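Local coordinates for putative alpha-ketoglutarate-dependent taurine dioxygenase (Burkholderia xenovorans, PDB 5HSX), which probably acts as an iron- and 2-oxoglutarate-dependent dioxygenase of the TfdA/TauD family, at residues His204-Val209 / Ser223-Ile228. Sequence-based numbering, arbitrary orientation.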
ATOM      1  N   HIS B 204       2.154 -23.196  15.408  1.00 19.15           N
ATOM      2  CA  HIS B 204       0.837 -22.906  14.844  1.00 19.59           C
ATOM      3  C   HIS B 204       0.651 -23.630  13.520  1.00 20.21           C
ATOM      4  O   HIS B 204       1.636 -23.919  12.827  1.00 18.31           O
ATOM      5  CB  HIS B 204       0.658 -21.401  14.590  1.00 18.38           C
ATOM      6  CG  HIS B 204       0.405 -20.596  15.821  1.00 18.81           C
ATOM      7  ND1 HIS B 204      -0.680 -20.808  16.644  1.00 20.23           N
ATOM      8  CD2 HIS B 204       1.086 -19.552  16.353  1.00 19.34           C
ATOM      9  CE1 HIS B 204      -0.651 -19.935  17.640  1.00 23.03           C
ATOM     10  NE2 HIS B 204       0.407 -19.156  17.481  1.00 20.41           N
ATOM     11  N   PRO B 205      -0.592 -23.906  13.119  1.00 18.73           N
ATOM     12  CA  PRO B 205      -0.827 -24.323  11.734  1.00 20.37           C
ATOM     13  C   PRO B 205      -0.450 -23.199  10.787  1.00 17.37           C
ATOM     14  O   PRO B 205      -0.625 -22.018  11.098  1.00 18.51           O
ATOM     15  CB  PRO B 205      -2.334 -24.600  11.696  1.00 20.93           C
ATOM     16  CG  PRO B 205      -2.888 -23.659  12.728  1.00 21.77           C
ATOM     17  CD  PRO B 205      -1.858 -23.650  13.837  1.00 18.34           C
ATOM     18  N   LEU B 206       0.085 -23.567   9.624  1.00 16.00           N
ATOM     19  CA  LEU B 206       0.291 -22.540   8.611  1.00 17.27           C
ATOM     20  C   LEU B 206      -1.030 -22.083   8.007  1.00 20.32           C
ATOM     21  O   LEU B 206      -1.102 -20.978   7.469  1.00 19.37           O
ATOM     22  CB  LEU B 206       1.219 -23.055   7.504  1.00 16.61           C
ATOM     23  CG  LEU B 206       2.535 -22.325   7.286  1.00 32.81           C
ATOM     24  CD1 LEU B 206       3.357 -22.310   8.568  1.00 28.10           C
ATOM     25  CD2 LEU B 206       3.293 -23.000   6.139  1.00 26.99           C
ATOM     26  N   VAL B 207      -2.069 -22.916   8.079  1.00 16.17           N
ATOM     27  CA  VAL B 207      -3.402 -22.566   7.611  1.00 15.32           C
ATOM     28  C   VAL B 207      -4.342 -22.609   8.810  1.00 19.83           C
ATOM     29  O   VAL B 207      -4.539 -23.673   9.416  1.00 19.23           O
ATOM     30  CB  VAL B 207      -3.881 -23.515   6.501  1.00 18.26           C
ATOM     31  CG1 VAL B 207      -5.291 -23.158   6.070  1.00 19.45           C
ATOM     32  CG2 VAL B 207      -2.914 -23.473   5.322  1.00 17.39           C
ATOM     33  N   ARG B 208      -4.906 -21.456   9.171  1.00 17.31           N
ATOM     34  CA  ARG B 208      -5.792 -21.379  10.329  1.00 18.64           C
ATOM     35  C   ARG B 208      -7.246 -21.391   9.878  1.00 17.27           C
ATOM     36  O   ARG B 208      -7.662 -20.538   9.086  1.00 19.74           O
ATOM     37  CB  ARG B 208      -5.530 -20.123  11.166  1.00 18.91           C
ATOM     38  CG  ARG B 208      -6.484 -20.076  12.366  1.00 18.59           C
ATOM     39  CD  ARG B 208      -6.255 -18.890  13.328  1.00 19.76           C
ATOM     40  NE  ARG B 208      -7.164 -19.056  14.468  1.00 20.92           N
ATOM     41  CZ  ARG B 208      -7.197 -18.280  15.551  1.00 22.63           C
ATOM     42  NH1 ARG B 208      -6.358 -17.257  15.666  1.00 22.40           N
ATOM     43  NH2 ARG B 208      -8.077 -18.534  16.516  1.00 22.07           N
ATOM     44  N   VAL B 209      -8.022 -22.329  10.418  1.00 17.99           N
ATOM     45  CA  VAL B 209      -9.445 -22.404  10.100  1.00 19.39           C
ATOM     46  C   VAL B 209     -10.214 -21.433  10.985  1.00 21.08           C
ATOM     47  O   VAL B 209     -10.243 -21.581  12.212  1.00 23.56           O
ATOM     48  CB  VAL B 209      -9.969 -23.835  10.264  1.00 22.00           C
ATOM     49  CG1 VAL B 209     -11.440 -23.866   9.927  1.00 23.00           C
ATOM     50  CG2 VAL B 209      -9.168 -24.773   9.363  1.00 19.53           C
ATOM     51  N   SER B 223       6.390 -11.167  10.888  1.00 17.62           N
ATOM     52  CA  SER B 223       7.368 -10.753  11.896  1.00 21.82           C
ATOM     53  C   SER B 223       7.703 -11.856  12.892  1.00 24.62           C
ATOM     54  O   SER B 223       8.783 -11.821  13.495  1.00 21.43           O
ATOM     55  CB  SER B 223       6.870  -9.538  12.677  1.00 24.47           C
ATOM     56  OG  SER B 223       6.781  -8.411  11.845  1.00 22.26           O
ATOM     57  N   PHE B 224       6.807 -12.820  13.101  1.00 20.78           N
ATOM     58  CA  PHE B 224       6.966 -13.789  14.180  1.00 18.94           C
ATOM     59  C   PHE B 224       7.182 -15.215  13.710  1.00 19.14           C
ATOM     60  O   PHE B 224       7.825 -15.990  14.429  1.00 18.07           O
ATOM     61  CB  PHE B 224       5.749 -13.738  15.105  1.00 22.35           C
ATOM     62  CG  PHE B 224       5.478 -12.360  15.619  1.00 25.95           C
ATOM     63  CD1 PHE B 224       6.541 -11.555  16.033  1.00 29.60           C
ATOM     64  CD2 PHE B 224       4.194 -11.836  15.621  1.00 23.26           C
ATOM     65  CE1 PHE B 224       6.326 -10.264  16.479  1.00 32.13           C
ATOM     66  CE2 PHE B 224       3.963 -10.542  16.071  1.00 27.30           C
ATOM     67  CZ  PHE B 224       5.034  -9.753  16.498  1.00 36.26           C
ATOM     68  N   LEU B 225       6.684 -15.574  12.528  1.00 17.13           N
ATOM     69  CA  LEU B 225       6.861 -16.936  12.029  1.00 20.01           C
ATOM     70  C   LEU B 225       8.305 -17.123  11.568  1.00 18.44           C
ATOM     71  O   LEU B 225       8.794 -16.387  10.702  1.00 18.27           O
ATOM     72  CB  LEU B 225       5.869 -17.215  10.900  1.00 19.86           C
ATOM     73  CG  LEU B 225       6.009 -18.519  10.109  1.00 15.44           C
ATOM     74  CD1 LEU B 225       5.977 -19.782  11.032  1.00 16.50           C
ATOM     75  CD2 LEU B 225       4.911 -18.597   9.036  1.00 15.81           C
ATOM     76  N   LYS B 226       9.001 -18.088  12.169  1.00 15.62           N
ATOM     77  CA  LYS B 226      10.438 -18.246  11.959  1.00 19.52           C
ATOM     78  C   LYS B 226      10.801 -19.430  11.084  1.00 19.75           C
ATOM     79  O   LYS B 226      11.781 -19.354  10.330  1.00 18.67           O
ATOM     80  CB  LYS B 226      11.156 -18.400  13.310  1.00 19.97           C
ATOM     81  CG  LYS B 226      10.866 -17.278  14.290  1.00 18.27           C
ATOM     82  CD  LYS B 226      11.167 -15.925  13.680  1.00 20.58           C
ATOM     83  CE  LYS B 226      10.988 -14.802  14.705  1.00 24.62           C
ATOM     84  NZ  LYS B 226      11.289 -13.489  14.059  1.00 22.43           N
ATOM     85  N   SER B 227      10.054 -20.532  11.175  1.00 17.31           N
ATOM     86  CA  SER B 227      10.424 -21.726  10.438  1.00 16.43           C
ATOM     87  C   SER B 227       9.201 -22.618  10.256  1.00 20.77           C
ATOM     88  O   SER B 227       8.233 -22.549  11.022  1.00 17.98           O
ATOM     89  CB  SER B 227      11.529 -22.498  11.158  1.00 22.25           C
ATOM     90  OG  SER B 227      11.084 -22.931  12.440  1.00 23.07           O
ATOM     91  N   ILE B 228       9.285 -23.478   9.250  1.00 17.90           N
ATOM     92  CA  ILE B 228       8.267 -24.486   8.970  1.00 16.11           C
ATOM     93  C   ILE B 228       8.746 -25.807   9.553  1.00 18.55           C
ATOM     94  O   ILE B 228       9.882 -26.225   9.300  1.00 17.76           O
ATOM     95  CB  ILE B 228       8.012 -24.596   7.458  1.00 14.39           C
ATOM     96  CG1 ILE B 228       7.417 -23.278   6.932  1.00 18.69           C
ATOM     97  CG2 ILE B 228       7.089 -25.805   7.135  1.00 15.58           C
ATOM     98  CD1 ILE B 228       7.246 -23.232   5.397  1.00 18.99           C
TER
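Leu206 reaches across to Leu225 and Ile228 with the two arms of its fork. CD1 of Leu206 meets CD2 of Leu225 at 4.1 Å, while CD2 of Leu206 lies 4.0 Å from CD1 of Ile228, and in both pairs the side chains run roughly at right angles. The branching of leucine at CG is what lets one side chain serve two neighbours. The backbones stay well apart, with 8.2 Å between CA of Leu206 and CA of Ile228, and no hydrogen bond joins the segments, so the contact is purely apolar. Both strands pair antiparallel with strand 174-179, which lies between them in an antiparallel sheet of this TauD/TfdA-family protein, whose family belongs to the cupin clan. Leu206 sits where strand 200-209 is interrupted, in a non-strand conformation, yet its backbone still bonds to Leu173 and Tyr219. Ile228 has a fully extended CG1-CD1 arm (chi2 175°) that carries its terminal methyl to Leu206. Leu240 of helix 233-247 touches both Leu225 and Ile228, and Leu239 touches Ile228; aliphatic chains suit this buried, apolar setting, and Ser236 OG bonds to the backbone N of Ile228.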